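Local coordinates for glycosyl hydrolases family 2, sugar binding domain protein (Bacteroides uniformis str. 3978 T3 ii, PDB 6D1P) that is a gut-bacterial beta-glucuronidase of glycosyl hydrolase family 2, which probably cleaves O-glycosidic bonds to release glucuronic acid, at residues Phe754-Ser759 with Ala791-Ser796; Ala761-Gln766 with Ser783-Lys788. One frame throughout, in Å; residues are numbered along the deposited sequence.

Interaction 1: residues Phe754-Ser759 with Ala791-Ser796; sequences FGCTDS and APVVVS
S796 and G755 form an antiparallel hydrogen-bonded pair between two strands in one sheet of the C-terminal beta-sandwich. G755 N reaches S796 O over 2.9 Å, and S796 N returns to G755 O over 2.8 Å, the latter donor standing above the carbonyl plane. Glycine suits this position: S796 OG comes within 3.3 Å of G755 CA, so a beta carbon would collide with it. That hydroxyl lies between its own backbone N and carbonyl carbon (chi1 66°) and is hydrogen-bonded to the carbonyl of T757 in the second subunit. One step on, C756 faces V795 as a non-hydrogen-bonded pair, both side chains on the sheet face that L762 packs against. The first strand then ends, but a side-chain oxygen can stand in for a missing backbone acceptor: T757 N bonds V794 O in its carbonyl plane, whereas V794 N is met by T757 OG1 at 3.0 Å. A valine in place of T757 would probably leave the V794 amide without its acceptor and let the end of the strand pairing fray. V793 closes this end with both methyl branches, CG2 against C756 SG at 3.7 Å and CG1 against D758 CB at 3.6 Å.

Interaction 2: residues Ala761-Gln766 with Ser783-Lys788; sequences ALLRNQ and SIRVNK
L762 and V786 make a single beta bridge, by which a loop is fastened to the edge strand 781-787 of a three-stranded antiparallel sheet in the C-terminal beta-sandwich. Two backbone bonds flank the bridge: N787 N to A761 O and L763 N to R785 O, each 2.9 Å long. The side chains sort onto two sides. Inward, L762 and V786 lie side by side pointing the same way, with L762 CD2 touching V786 CG2 at 3.8 Å, while A761 CB comes more loosely against V786 CG1. I784 completes this inner layer, its CD1 lying 4.1 Å from L762 CB and 3.7 Å from L763 O. On the partly exposed side, L763 runs alongside R785, its CD2 against the aliphatic CD at 3.7 Å. In the next shell, I784 and V786 use their backbones to pair with V733 and I731, so the strand is held between its sheet and the loop. F754 and C756 of the opposing sheet pack on L762 across the sandwich interior. R785 leaves with CG anti to its carbonyl carbon (chi1 -82°) and stays extended to NE, which carries the guanidinium beyond the leucine, where NH2 makes a weak hydrogen bond to Q770 OE1.

Overall arrangement
Interaction 2 is nested along the chain inside the loop closed by interaction 1, their centres about 10 Å apart. Strands 751-756 and 793-799 belong to a four-stranded sheet; strand 781-787 edges the three-stranded one, with loop 761-766 bridged to it, and the chain passes from 781-787 directly to 793-799. The contacts meet in the sandwich core: F754 CG packs on I784 CG2 at 3.6 Å, and C756 CB on L762 CG at 3.7 Å. A probable hydrogen bond from R764 NH2 to S759 O ties the connecting loop to itself. Residues of interaction 1 touch the second subunit; those of interaction 2 do not. One hydrophobic interior thus joins a dimer-facing sheet to its partner sheet.

Interaction 1: residues Phe754-Ser759 with Ala791-Ser796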
loop_
_atom_site.group_PDB
_atom_site.type_symbol
_atom_site.label_atom_id
_atom_site.label_comp_id
_atom_site.label_asym_id
_atom_site.label_seq_id
_atom_site.Cartn_x
_atom_site.Cartn_y
_atom_site.Cartn_z
ATOM N N PHE A 754 14.482 -4.621 15.988
ATOM C CA PHE A 754 14.103 -3.702 17.038
ATOM C C PHE A 754 12.598 -3.444 17.027
ATOM O O PHE A 754 11.948 -3.448 15.979
ATOM C CB PHE A 754 14.856 -2.386 16.895
ATOM C CG PHE A 754 16.330 -2.513 17.065
ATOM C CD1 PHE A 754 17.172 -2.456 15.960
ATOM C CD2 PHE A 754 16.887 -2.688 18.331
ATOM C CE1 PHE A 754 18.560 -2.551 16.109
ATOM C CE2 PHE A 754 18.275 -2.792 18.497
ATOM C CZ PHE A 754 19.112 -2.719 17.380
ATOM N N GLY A 755 12.049 -3.230 18.222
ATOM C CA GLY A 755 10.665 -2.837 18.370
ATOM C C GLY A 755 10.570 -1.758 19.429
ATOM O O GLY A 755 11.545 -1.457 20.122
ATOM N N CYS A 756 9.376 -1.184 19.560
ATOM C CA CYS A 756 9.227 -0.068 20.482
ATOM C C CYS A 756 7.759 0.124 20.850
ATOM O O CYS A 756 6.881 0.016 19.991
ATOM C CB CYS A 756 9.809 1.205 19.856
ATOM S SG CYS A 756 9.777 2.605 20.926
ATOM N N THR A 757 7.512 0.413 22.134
ATOM C CA THR A 757 6.166 0.739 22.586
ATOM C C THR A 757 5.593 1.935 21.844
ATOM O O THR A 757 4.371 2.106 21.814
ATOM C CB THR A 757 6.133 1.024 24.095
ATOM O OG1 THR A 757 7.149 1.977 24.451
ATOM C CG2 THR A 757 6.302 -0.269 24.894
ATOM N N ASP A 758 6.435 2.768 21.259
ATOM C CA ASP A 758 5.981 3.869 20.429
ATOM C C ASP A 758 6.468 3.595 19.014
ATOM O O ASP A 758 7.675 3.667 18.734
ATOM C CB ASP A 758 6.497 5.195 20.966
ATOM C CG ASP A 758 6.063 6.376 20.127
ATOM O OD1 ASP A 758 5.642 6.206 18.973
ATOM O OD2 ASP A 758 6.159 7.504 20.626
ATOM N N SER A 759 5.523 3.320 18.117
ATOM C CA SER A 759 5.825 2.854 16.772
ATOM C C SER A 759 6.457 3.920 15.892
ATOM O O SER A 759 6.752 3.627 14.729
ATOM C CB SER A 759 4.553 2.328 16.105
ATOM O OG SER A 759 3.701 3.389 15.718
ATOM N N ALA A 791 10.627 9.918 23.868
ATOM C CA ALA A 791 10.948 9.275 25.134
ATOM C C ALA A 791 10.117 9.891 26.260
ATOM O O ALA A 791 9.755 11.071 26.199
ATOM C CB ALA A 791 12.443 9.411 25.443
ATOM N N PRO A 792 9.798 9.109 27.310
ATOM C CA PRO A 792 10.202 7.713 27.536
ATOM C C PRO A 792 9.438 6.676 26.695
ATOM O O PRO A 792 8.248 6.861 26.429
ATOM C CB PRO A 792 9.891 7.510 29.022
ATOM C CG PRO A 792 8.686 8.342 29.230
ATOM C CD PRO A 792 8.941 9.596 28.411
ATOM N N VAL A 793 10.140 5.610 26.293
ATOM C CA VAL A 793 9.580 4.445 25.618
ATOM C C VAL A 793 10.339 3.213 26.104
ATOM O O VAL A 793 11.285 3.306 26.890
ATOM C CB VAL A 793 9.677 4.546 24.079
ATOM C CG1 VAL A 793 8.885 5.717 23.553
ATOM C CG2 VAL A 793 11.146 4.665 23.656
ATOM N N VAL A 794 9.937 2.051 25.617
ATOM C CA VAL A 794 10.688 0.823 25.831
ATOM C C VAL A 794 11.034 0.251 24.466
ATOM O O VAL A 794 10.137 0.025 23.642
ATOM C CB VAL A 794 9.909 -0.198 26.667
ATOM C CG1 VAL A 794 10.691 -1.493 26.738
ATOM C CG2 VAL A 794 9.649 0.346 28.074
ATOM N N VAL A 795 12.342 0.028 24.221
ATOM C CA VAL A 795 12.854 -0.591 22.999
ATOM C C VAL A 795 13.102 -2.080 23.234
ATOM O O VAL A 795 13.619 -2.485 24.287
ATOM C CB VAL A 795 14.142 0.111 22.532
ATOM C CG1 VAL A 795 14.785 -0.640 21.353
ATOM C CG2 VAL A 795 13.842 1.566 22.165
ATOM N N SER A 796 12.737 -2.902 22.253
ATOM C CA SER A 796 13.005 -4.331 22.285
ATOM C C SER A 796 14.001 -4.726 21.194
ATOM O O SER A 796 14.024 -4.136 20.108
ATOM C CB SER A 796 11.705 -5.130 22.107
ATOM O OG SER A 796 11.155 -4.930 20.817
#

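Interaction 2: residues Ala761-Gln766 with Ser783-Lys788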
loop_
_atom_site.group_PDB
_atom_site.type_symbol
_atom_site.label_atom_id
_atom_site.label_comp_id
_atom_site.label_asym_id
_atom_site.label_seq_id
_atom_site.Cartn_x
_atom_site.Cartn_y
_atom_site.Cartn_z
ATOM N N ALA A 761 8.957 6.198 17.446
ATOM C CA ALA A 761 10.174 6.676 18.086
ATOM C C ALA A 761 11.413 6.197 17.339
ATOM O O ALA A 761 12.351 6.971 17.129
ATOM C CB ALA A 761 10.204 6.228 19.544
ATOM N N LEU A 762 11.434 4.937 16.914
ATOM C CA LEU A 762 12.630 4.401 16.269
ATOM C C LEU A 762 12.871 5.082 14.930
ATOM O O LEU A 762 11.957 5.180 14.106
ATOM C CB LEU A 762 12.508 2.894 16.065
ATOM C CG LEU A 762 12.471 2.077 17.364
ATOM C CD1 LEU A 762 12.411 0.588 17.071
ATOM C CD2 LEU A 762 13.676 2.431 18.238
ATOM N N LEU A 763 14.099 5.572 14.722
ATOM C CA LEU A 763 14.511 6.063 13.414
ATOM C C LEU A 763 14.740 4.836 12.544
ATOM O O LEU A 763 15.774 4.174 12.646
ATOM C CB LEU A 763 15.779 6.909 13.498
ATOM C CG LEU A 763 16.420 7.130 12.113
ATOM C CD1 LEU A 763 15.751 8.300 11.358
ATOM C CD2 LEU A 763 17.983 7.255 12.115
ATOM N N ARG A 764 13.784 4.505 11.691
ATOM C CA ARG A 764 13.955 3.312 10.891
ATOM C C ARG A 764 13.710 3.622 9.421
ATOM O O ARG A 764 13.488 4.776 9.025
ATOM C CB ARG A 764 13.041 2.184 11.387
ATOM C CG ARG A 764 11.562 2.496 11.458
ATOM C CD ARG A 764 10.895 1.436 12.343
ATOM N NE ARG A 764 9.521 1.773 12.707
ATOM C CZ ARG A 764 8.450 1.072 12.332
ATOM N NH1 ARG A 764 8.592 -0.020 11.585
ATOM N NH2 ARG A 764 7.231 1.456 12.715
ATOM N N ASN A 765 13.781 2.554 8.622
ATOM C CA ASN A 765 13.647 2.593 7.160
ATOM C C ASN A 765 14.555 3.645 6.520
ATOM O O ASN A 765 14.155 4.367 5.605
ATOM C CB ASN A 765 12.186 2.807 6.750
ATOM C CG ASN A 765 11.267 1.784 7.355
ATOM O OD1 ASN A 765 11.615 0.608 7.501
ATOM N ND2 ASN A 765 10.089 2.226 7.739
ATOM N N GLN A 766 15.802 3.722 6.983
ATOM C CA GLN A 766 16.758 4.628 6.354
ATOM C C GLN A 766 17.708 3.933 5.389
ATOM O O GLN A 766 18.239 4.585 4.484
ATOM C CB GLN A 766 17.576 5.368 7.421
ATOM C CG GLN A 766 16.725 6.161 8.416
ATOM C CD GLN A 766 15.941 7.263 7.737
ATOM O OE1 GLN A 766 16.522 8.200 7.175
ATOM N NE2 GLN A 766 14.609 7.152 7.769
ATOM N N SER A 783 22.750 -1.444 16.200
ATOM C CA SER A 783 22.373 -0.211 16.870
ATOM C C SER A 783 21.282 0.491 16.091
ATOM O O SER A 783 21.236 0.416 14.871
ATOM C CB SER A 783 23.572 0.743 17.014
ATOM O OG SER A 783 24.525 0.157 17.862
ATOM N N ILE A 784 20.454 1.242 16.803
ATOM C CA ILE A 784 19.401 2.011 16.166
ATOM C C ILE A 784 19.205 3.308 16.932
ATOM O O ILE A 784 19.312 3.337 18.160
ATOM C CB ILE A 784 18.093 1.192 16.085
ATOM C CG1 ILE A 784 17.035 1.959 15.290
ATOM C CG2 ILE A 784 17.646 0.785 17.474
ATOM C CD1 ILE A 784 15.950 1.091 14.721
ATOM N N ARG A 785 18.922 4.384 16.197
ATOM C CA ARG A 785 18.619 5.674 16.804
ATOM C C ARG A 785 17.162 5.758 17.246
ATOM O O ARG A 785 16.262 5.214 16.592
ATOM C CB ARG A 785 18.926 6.802 15.821
ATOM C CG ARG A 785 20.383 7.175 15.792
ATOM C CD ARG A 785 20.730 7.931 14.539
ATOM N NE ARG A 785 22.179 7.965 14.351
ATOM C CZ ARG A 785 22.791 8.449 13.271
ATOM N NH1 ARG A 785 22.079 8.952 12.270
ATOM N NH2 ARG A 785 24.116 8.420 13.191
ATOM N N VAL A 786 16.943 6.459 18.357
ATOM C CA VAL A 786 15.634 6.640 18.980
ATOM C C VAL A 786 15.373 8.135 19.106
ATOM O O VAL A 786 16.249 8.881 19.547
ATOM C CB VAL A 786 15.571 5.966 20.361
ATOM C CG1 VAL A 786 14.139 5.977 20.899
ATOM C CG2 VAL A 786 16.100 4.547 20.279
ATOM N N ASN A 787 14.180 8.580 18.725
ATOM C CA ASN A 787 13.921 10.015 18.739
ATOM C C ASN A 787 13.702 10.481 20.170
ATOM O O ASN A 787 12.902 9.893 20.902
ATOM C CB ASN A 787 12.719 10.384 17.870
ATOM C CG ASN A 787 12.576 11.891 17.713
ATOM O OD1 ASN A 787 11.975 12.553 18.549
ATOM N ND2 ASN A 787 13.169 12.440 16.659
ATOM N N LYS A 788 14.419 11.540 20.564
ATOM C CA LYS A 788 14.413 11.976 21.958
ATOM C C LYS A 788 13.032 12.451 22.394
ATOM O O LYS A 788 12.565 12.102 23.484
ATOM C CB LYS A 788 15.447 13.085 22.161
ATOM C CG LYS A 788 16.621 12.715 23.068
ATOM C CD LYS A 788 17.595 13.885 23.207
ATOM C CE LYS A 788 18.856 13.477 23.959
ATOM N NZ LYS A 788 19.954 14.475 23.790
#